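Local coordinates for protein methylocystis parvus OBBP MbnE (Methylocystis parvus OBBP, PDB 5ICQ) that probably binds methanobactin, a copper-chelating peptide, in the periplasm and hands it on for uptake, as a family 5 extracellular solute-binding protein, at residues G63-V68 with R237-R242; D261-Q266 with G599-S604. All blocks are in the same frame, centred on the assembly; numbering follows the deposited sequence.

Interaction 1: G63-V68 with R237-R242; sequences GGRLRV and RLLLKR. With SO4 (sulfate ion), chain B.
Arg65 and Arg237 meet around one sulfate ion, probably taken up from the crystallisation liquor. Both terminal nitrogens of Arg65 converge on a single oxygen in a fork of two bent hydrogen bonds, NH1 at 2.5 Å and NH2 at 2.6 Å from sulfate O4. Both are shorter than usual, so the exact placing of the ion is doubtful. Arg237 NH2 reaches the same O4 at 3.1 Å on a straighter path (158°) and also bonds O2 at 3.2 Å. The sulfur lies in plane at the edge of both guanidinium groups, whose planes stand 66° apart. Their nearest nitrogens, Arg65 NH1 and Arg237 NH2, are 3.7 Å apart, a proximity that the sulfate and the nearby carboxylates would offset. Leu239 provides the nonpolar floor: its CD1 lies over the centre of one face of the Arg65 guanidinium, 4.1 Å from Arg65 CZ, while its CB covers a face of Arg237. Arg65 gets across by an extended chain, CG anti to the backbone N (chi1 171°), that bends only at chi3. No backbone bond joins 63-68 to 237-242, because strand 262-268 runs between them in the mixed sheet. In the second shell, Glu262 pairs with Arg65, and Asp231 and Asp264 with Arg237. The carboxylates probably steady the two arginines, and the sulfate bridges them at the surface; nothing here marks it as a natural ligand.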
ATOM      1  N   GLY A  63      -2.754   1.961  30.684  1.00 18.52           N
ATOM      2  CA  GLY A  63      -2.389   3.226  31.292  1.00 20.30           C
ATOM      3  C   GLY A  63      -1.358   3.979  30.475  1.00 17.33           C
ATOM      4  O   GLY A  63      -0.760   3.460  29.533  1.00 14.40           O
ATOM      5  N   GLY A  64      -1.169   5.236  30.862  1.00 14.11           N
ATOM      6  CA  GLY A  64      -0.099   6.051  30.327  1.00 18.50           C
ATOM      7  C   GLY A  64      -0.484   6.802  29.065  1.00 17.99           C
ATOM      8  O   GLY A  64      -1.517   6.559  28.436  1.00 17.99           O
ATOM      9  N   ARG A  65       0.377   7.751  28.694  1.00 15.32           N
ATOM     10  CA  ARG A  65       0.202   8.549  27.490  1.00 16.76           C
ATOM     11  C   ARG A  65       1.270   8.180  26.472  1.00 19.37           C
ATOM     12  O   ARG A  65       2.465   8.218  26.783  1.00 18.93           O
ATOM     13  CB  ARG A  65       0.282  10.044  27.805  1.00 14.87           C
ATOM     14  CG  ARG A  65       0.334  10.942  26.560  1.00 18.81           C
ATOM     15  CD  ARG A  65       0.336  12.444  26.910  1.00 25.21           C
ATOM     16  NE  ARG A  65      -0.910  12.870  27.546  1.00 26.42           N
ATOM     17  CZ  ARG A  65      -1.318  14.133  27.623  1.00 32.77           C
ATOM     18  NH1 ARG A  65      -0.579  15.100  27.093  1.00 24.60           N
ATOM     19  NH2 ARG A  65      -2.469  14.435  28.224  1.00 29.33           N
ATOM     20  N   LEU A  66       0.847   7.831  25.260  1.00 11.96           N
ATOM     21  CA  LEU A  66       1.785   7.649  24.153  1.00 13.03           C
ATOM     22  C   LEU A  66       1.940   8.967  23.409  1.00 17.31           C
ATOM     23  O   LEU A  66       0.943   9.597  23.050  1.00 14.50           O
ATOM     24  CB  LEU A  66       1.301   6.569  23.185  1.00  9.68           C
ATOM     25  CG  LEU A  66       2.106   6.358  21.892  1.00  9.76           C
ATOM     26  CD1 LEU A  66       3.503   5.778  22.192  1.00 10.87           C
ATOM     27  CD2 LEU A  66       1.330   5.452  20.934  1.00 11.83           C
ATOM     28  N   ARG A  67       3.184   9.383  23.174  1.00 12.77           N
ATOM     29  CA  ARG A  67       3.459  10.582  22.396  1.00 11.95           C
ATOM     30  C   ARG A  67       3.936  10.147  21.019  1.00 16.18           C
ATOM     31  O   ARG A  67       5.023   9.565  20.883  1.00 13.29           O
ATOM     32  CB  ARG A  67       4.489  11.484  23.075  1.00 16.79           C
ATOM     33  CG  ARG A  67       3.976  12.196  24.330  1.00 22.17           C
ATOM     34  CD  ARG A  67       4.220  11.354  25.567  1.00 25.92           C
ATOM     35  NE  ARG A  67       5.584  10.839  25.576  1.00 25.69           N
ATOM     36  CZ  ARG A  67       6.649  11.529  25.967  1.00 30.66           C
ATOM     37  NH1 ARG A  67       6.515  12.775  26.406  1.00 31.86           N
ATOM     38  NH2 ARG A  67       7.850  10.964  25.921  1.00 29.40           N
ATOM     39  N   VAL A  68       3.114  10.444  20.014  1.00 10.46           N
ATOM     40  CA  VAL A  68       3.330  10.099  18.615  1.00 12.35           C
ATOM     41  C   VAL A  68       3.686  11.371  17.858  1.00 12.74           C
ATOM     42  O   VAL A  68       3.098  12.432  18.102  1.00 17.88           O
ATOM     43  CB  VAL A  68       2.054   9.452  18.031  1.00 21.72           C
ATOM     44  CG1 VAL A  68       2.107   9.394  16.519  1.00 24.59           C
ATOM     45  CG2 VAL A  68       1.850   8.066  18.621  1.00 22.87           C
ATOM     46  N   ARG A 237      -1.716  19.392  17.226  1.00 18.26           N
ATOM     47  CA  ARG A 237      -1.839  18.162  17.998  1.00 16.29           C
ATOM     48  C   ARG A 237      -3.278  17.670  17.970  1.00 18.77           C
ATOM     49  O   ARG A 237      -4.222  18.453  17.843  1.00 15.87           O
ATOM     50  CB  ARG A 237      -1.363  18.347  19.447  1.00 19.76           C
ATOM     51  CG  ARG A 237      -2.212  19.258  20.314  1.00 25.92           C
ATOM     52  CD  ARG A 237      -3.166  18.463  21.212  1.00 31.06           C
ATOM     53  NE  ARG A 237      -2.454  17.753  22.270  1.00 34.65           N
ATOM     54  CZ  ARG A 237      -2.618  17.971  23.571  1.00 31.40           C
ATOM     55  NH1 ARG A 237      -3.485  18.881  24.005  1.00 32.43           N
ATOM     56  NH2 ARG A 237      -1.922  17.261  24.444  1.00 26.55           N
ATOM     57  N   LEU A 238      -3.412  16.351  18.076  1.00 13.76           N
ATOM     58  CA  LEU A 238      -4.687  15.678  18.291  1.00 12.79           C
ATOM     59  C   LEU A 238      -4.512  14.792  19.515  1.00 16.24           C
ATOM     60  O   LEU A 238      -3.597  13.963  19.548  1.00 17.50           O
ATOM     61  CB  LEU A 238      -5.075  14.853  17.062  1.00 10.78           C
ATOM     62  CG  LEU A 238      -6.285  13.932  17.214  1.00 17.61           C
ATOM     63  CD1 LEU A 238      -7.521  14.768  17.499  1.00 18.74           C
ATOM     64  CD2 LEU A 238      -6.477  13.063  15.962  1.00 16.39           C
ATOM     65  N   LEU A 239      -5.335  14.998  20.538  1.00 13.98           N
ATOM     66  CA  LEU A 239      -5.259  14.208  21.763  1.00 14.07           C
ATOM     67  C   LEU A 239      -6.443  13.254  21.833  1.00 16.61           C
ATOM     68  O   LEU A 239      -7.605  13.685  21.816  1.00 14.80           O
ATOM     69  CB  LEU A 239      -5.225  15.095  23.007  1.00 15.53           C
ATOM     70  CG  LEU A 239      -5.167  14.325  24.339  1.00 16.26           C
ATOM     71  CD1 LEU A 239      -3.842  13.576  24.504  1.00 15.89           C
ATOM     72  CD2 LEU A 239      -5.417  15.248  25.534  1.00 20.52           C
ATOM     73  N   LEU A 240      -6.143  11.966  21.915  1.00 11.37           N
ATOM     74  CA  LEU A 240      -7.136  10.920  22.091  1.00  8.86           C
ATOM     75  C   LEU A 240      -7.106  10.447  23.535  1.00 12.35           C
ATOM     76  O   LEU A 240      -6.035  10.305  24.124  1.00 11.38           O
ATOM     77  CB  LEU A 240      -6.853   9.736  21.168  1.00  9.91           C
ATOM     78  CG  LEU A 240      -6.720  10.072  19.689  1.00 12.81           C
ATOM     79  CD1 LEU A 240      -6.514   8.794  18.896  1.00 12.39           C
ATOM     80  CD2 LEU A 240      -7.955  10.836  19.216  1.00 14.71           C
ATOM     81  N   LYS A 241      -8.278  10.204  24.102  1.00 11.99           N
ATOM     82  CA  LYS A 241      -8.379   9.724  25.470  1.00  9.68           C
ATOM     83  C   LYS A 241      -9.315   8.526  25.488  1.00 13.46           C
ATOM     84  O   LYS A 241     -10.348   8.532  24.814  1.00 11.96           O
ATOM     85  CB  LYS A 241      -8.891  10.835  26.403  1.00 12.14           C
ATOM     86  CG  LYS A 241      -9.027  10.414  27.845  1.00 22.72           C
ATOM     87  CD  LYS A 241      -9.179  11.633  28.740  1.00 33.69           C
ATOM     88  CE  LYS A 241      -9.217  11.245  30.208  1.00 40.15           C
ATOM     89  NZ  LYS A 241      -9.449  12.455  31.055  1.00 44.35           N
ATOM     90  N   ARG A 242      -8.956   7.503  26.260  1.00 10.47           N
ATOM     91  CA  ARG A 242      -9.749   6.286  26.275  1.00  8.77           C
ATOM     92  C   ARG A 242     -11.188   6.587  26.682  1.00 15.92           C
ATOM     93  O   ARG A 242     -11.441   7.421  27.556  1.00 11.06           O
ATOM     94  CB  ARG A 242      -9.150   5.270  27.249  1.00 14.20           C
ATOM     95  CG  ARG A 242     -10.042   4.053  27.450  1.00 27.34           C
ATOM     96  CD  ARG A 242      -9.601   3.184  28.618  1.00 35.89           C
ATOM     97  NE  ARG A 242      -8.161   2.938  28.616  1.00 31.16           N
ATOM     98  CZ  ARG A 242      -7.548   2.106  27.786  1.00 35.96           C
ATOM     99  NH1 ARG A 242      -8.263   1.444  26.874  1.00 35.66           N
ATOM    100  NH2 ARG A 242      -6.238   1.937  27.870  1.00 38.41           N
TER
HETATM  101  S   SO4 B 701      -2.468  18.319  27.911  1.00 58.90           S
HETATM  102  O1  SO4 B 701      -3.893  18.627  27.899  1.00 56.57           O
HETATM  103  O2  SO4 B 701      -1.743  19.205  27.009  1.00 60.88           O
HETATM  104  O3  SO4 B 701      -1.929  18.485  29.259  1.00 63.84           O
HETATM  105  O4  SO4 B 701      -2.297  16.939  27.484  1.00 72.58           O

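Interaction 2: D261-Q266 with G599-S604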
ATOM      1  N   ASP A 261      -3.793   4.972  27.942  1.00 11.23           N
ATOM      2  CA  ASP A 261      -4.974   5.729  28.344  1.00 12.68           C
ATOM      3  C   ASP A 261      -5.164   6.959  27.468  1.00 14.76           C
ATOM      4  O   ASP A 261      -6.297   7.415  27.277  1.00 15.86           O
ATOM      5  CB  ASP A 261      -4.877   6.133  29.819  1.00 14.90           C
ATOM      6  CG  ASP A 261      -5.200   4.976  30.774  1.00 29.31           C
ATOM      7  OD1 ASP A 261      -5.730   3.935  30.317  1.00 28.91           O
ATOM      8  OD2 ASP A 261      -4.945   5.116  31.990  1.00 33.09           O
ATOM      9  N   GLU A 262      -4.079   7.484  26.905  1.00 12.01           N
ATOM     10  CA  GLU A 262      -4.122   8.670  26.065  1.00  9.72           C
ATOM     11  C   GLU A 262      -3.100   8.526  24.955  1.00 12.80           C
ATOM     12  O   GLU A 262      -2.030   7.946  25.154  1.00 11.84           O
ATOM     13  CB  GLU A 262      -3.804   9.957  26.853  1.00 15.75           C
ATOM     14  CG  GLU A 262      -4.911  10.421  27.783  1.00 28.60           C
ATOM     15  CD  GLU A 262      -4.410  11.379  28.844  1.00 42.58           C
ATOM     16  OE1 GLU A 262      -4.902  11.303  29.988  1.00 51.15           O
ATOM     17  OE2 GLU A 262      -3.514  12.196  28.539  1.00 37.32           O
ATOM     18  N   ILE A 263      -3.430   9.078  23.791  1.00 10.22           N
ATOM     19  CA  ILE A 263      -2.518   9.126  22.655  1.00 11.24           C
ATOM     20  C   ILE A 263      -2.452  10.571  22.186  1.00 14.49           C
ATOM     21  O   ILE A 263      -3.476  11.137  21.787  1.00 12.92           O
ATOM     22  CB  ILE A 263      -2.971   8.226  21.499  1.00  9.52           C
ATOM     23  CG1 ILE A 263      -3.129   6.780  21.984  1.00 13.54           C
ATOM     24  CG2 ILE A 263      -1.957   8.341  20.341  1.00 10.64           C
ATOM     25  CD1 ILE A 263      -3.916   5.916  21.032  1.00 16.82           C
ATOM     26  N   ASP A 264      -1.258  11.157  22.214  1.00 11.66           N
ATOM     27  CA  ASP A 264      -1.057  12.543  21.792  1.00 11.63           C
ATOM     28  C   ASP A 264      -0.311  12.539  20.466  1.00 16.93           C
ATOM     29  O   ASP A 264       0.878  12.195  20.415  1.00 14.92           O
ATOM     30  CB  ASP A 264      -0.295  13.329  22.856  1.00 15.26           C
ATOM     31  CG  ASP A 264      -0.173  14.814  22.512  1.00 25.73           C
ATOM     32  OD1 ASP A 264      -1.001  15.321  21.722  1.00 27.76           O
ATOM     33  OD2 ASP A 264       0.750  15.472  23.034  1.00 26.97           O
ATOM     34  N   LEU A 265      -1.013  12.899  19.393  1.00 12.70           N
ATOM     35  CA  LEU A 265      -0.440  12.928  18.050  1.00 12.51           C
ATOM     36  C   LEU A 265       0.012  14.354  17.761  1.00 17.91           C
ATOM     37  O   LEU A 265      -0.822  15.246  17.578  1.00 18.61           O
ATOM     38  CB  LEU A 265      -1.448  12.461  17.000  1.00 14.40           C
ATOM     39  CG  LEU A 265      -1.918  11.004  17.129  1.00 21.86           C
ATOM     40  CD1 LEU A 265      -3.219  10.920  17.916  1.00 18.13           C
ATOM     41  CD2 LEU A 265      -2.074  10.343  15.768  1.00 23.82           C
ATOM     42  N   GLN A 266       1.323  14.565  17.703  1.00 16.74           N
ATOM     43  CA  GLN A 266       1.898  15.888  17.477  1.00 16.77           C
ATOM     44  C   GLN A 266       2.477  15.973  16.073  1.00 17.13           C
ATOM     45  O   GLN A 266       3.150  15.043  15.615  1.00 16.64           O
ATOM     46  CB  GLN A 266       3.000  16.199  18.486  1.00 20.51           C
ATOM     47  CG  GLN A 266       2.612  16.051  19.937  1.00 27.76           C
ATOM     48  CD  GLN A 266       3.800  16.294  20.849  1.00 27.92           C
ATOM     49  OE1 GLN A 266       4.771  16.929  20.448  1.00 30.40           O
ATOM     50  NE2 GLN A 266       3.729  15.790  22.075  1.00 28.60           N
ATOM     51  N   GLY A 599       0.589   0.342  13.262  1.00 18.80           N
ATOM     52  CA  GLY A 599      -0.208   1.514  12.970  1.00 22.75           C
ATOM     53  C   GLY A 599       0.420   2.759  13.559  1.00 17.58           C
ATOM     54  O   GLY A 599       1.323   2.680  14.397  1.00 18.92           O
ATOM     55  N   PRO A 600      -0.054   3.939  13.152  1.00 24.58           N
ATOM     56  CA  PRO A 600       0.564   5.179  13.649  1.00 21.99           C
ATOM     57  C   PRO A 600       0.422   5.371  15.150  1.00 18.21           C
ATOM     58  O   PRO A 600       1.257   6.060  15.751  1.00 19.54           O
ATOM     59  CB  PRO A 600      -0.173   6.280  12.868  1.00 23.70           C
ATOM     60  CG  PRO A 600      -1.490   5.651  12.495  1.00 26.59           C
ATOM     61  CD  PRO A 600      -1.181   4.202  12.238  1.00 27.45           C
ATOM     62  N   THR A 601      -0.588   4.772  15.788  1.00 11.20           N
ATOM     63  CA  THR A 601      -0.756   4.922  17.229  1.00 10.10           C
ATOM     64  C   THR A 601      -0.427   3.648  18.000  1.00 10.59           C
ATOM     65  O   THR A 601      -0.774   3.550  19.186  1.00 12.23           O
ATOM     66  CB  THR A 601      -2.180   5.376  17.557  1.00 16.12           C
ATOM     67  OG1 THR A 601      -3.104   4.366  17.147  1.00 14.09           O
ATOM     68  CG2 THR A 601      -2.503   6.688  16.833  1.00 17.51           C
ATOM     69  N   LEU A 602       0.230   2.677  17.366  1.00 12.03           N
ATOM     70  CA  LEU A 602       0.812   1.523  18.066  1.00 10.56           C
ATOM     71  C   LEU A 602      -0.235   0.789  18.909  1.00 10.05           C
ATOM     72  O   LEU A 602      -0.065   0.576  20.114  1.00 11.39           O
ATOM     73  CB  LEU A 602       1.993   1.971  18.937  1.00  8.43           C
ATOM     74  CG  LEU A 602       3.088   2.765  18.212  1.00  9.56           C
ATOM     75  CD1 LEU A 602       4.248   3.099  19.171  1.00 11.85           C
ATOM     76  CD2 LEU A 602       3.598   2.013  16.999  1.00 10.08           C
ATOM     77  N   GLU A 603      -1.326   0.379  18.246  1.00  9.15           N
ATOM     78  CA  GLU A 603      -2.445  -0.210  18.986  1.00 13.42           C
ATOM     79  C   GLU A 603      -2.051  -1.449  19.787  1.00 10.76           C
ATOM     80  O   GLU A 603      -2.703  -1.753  20.795  1.00 10.98           O
ATOM     81  CB  GLU A 603      -3.596  -0.560  18.042  1.00 18.38           C
ATOM     82  CG  GLU A 603      -3.204  -1.371  16.845  1.00 24.60           C
ATOM     83  CD  GLU A 603      -3.096  -0.511  15.594  1.00 42.55           C
ATOM     84  OE1 GLU A 603      -2.510   0.599  15.669  1.00 32.49           O
ATOM     85  OE2 GLU A 603      -3.620  -0.939  14.540  1.00 49.62           O
ATOM     86  N   SER A 604      -1.025  -2.195  19.364  1.00  9.03           N
ATOM     87  CA  SER A 604      -0.639  -3.385  20.129  1.00 10.67           C
ATOM     88  C   SER A 604       0.411  -3.116  21.210  1.00 12.65           C
ATOM     89  O   SER A 604       0.691  -4.013  22.015  1.00 12.62           O
ATOM     90  CB  SER A 604      -0.119  -4.488  19.191  1.00 13.41           C
ATOM     91  OG  SER A 604       1.108  -4.108  18.585  1.00 12.09           O
TER
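Thr601 packs against Ile263 and Leu265, and the contact across the two segments is entirely van der Waals. Thr601 CG2 does most of the touching, 3.8 Å from Leu265 CD2 and 3.9 Å from Ile263 CG2. Ile263 also brings its other branch into play, setting CD1 3.9 Å from Thr601 CB, so that two arms of the isoleucine rest on the threonine. The side chains of Ile263 and Thr601 cross at about a right angle. All three residues are buried, and their CB atoms point across the contact.

The polar interactions lie within or beyond the segments. With chi1 of Thr601 at 63°, OG1 sits between the backbone N and carbonyl carbon and bonds Asn94, while CG2 faces the strand. A type I turn from Gly599 to Leu602, closed by Leu602 N to Gly599 O at 3.2 Å, carries this threonine. On the strand's other face, Gln266 NE2 donates to Asp264 OD2 at 3.1 Å, arriving 51° out of the carboxylate plane; Asp264 also pairs with Arg237. Strand 262-268 is therefore two-sided: its alternating aliphatic residues seat a loop close to the C-terminus, and Thr601 divides its methyl and hydroxyl between an aliphatic surface and a polar partner, Asn94.

Strand 262-268 ties the two contacts together, and their centres lie only 6 Å apart. It separates the strands of interaction 1 in the mixed sheet, bonding to both, with Leu240 N 2.8 Å from Ile263 O in a probable hydrogen bond; in interaction 2 it is itself a partner. The chemistry follows the two faces of the sheet. Interaction 1 lies mostly at the surface and rests on charge: acidic side chains of 261-266 serve it, Asp261 also forming a salt bridge with Arg242, while the aliphatic ones serve interaction 2. Interaction 2 is buried and nonpolar, and its turn also abuts the edge strand through Leu66 CD2, 3.3 Å from Thr601 O. Segments 63-68, 237-266 and 599-604, far apart in sequence, thereby meet at one sheet.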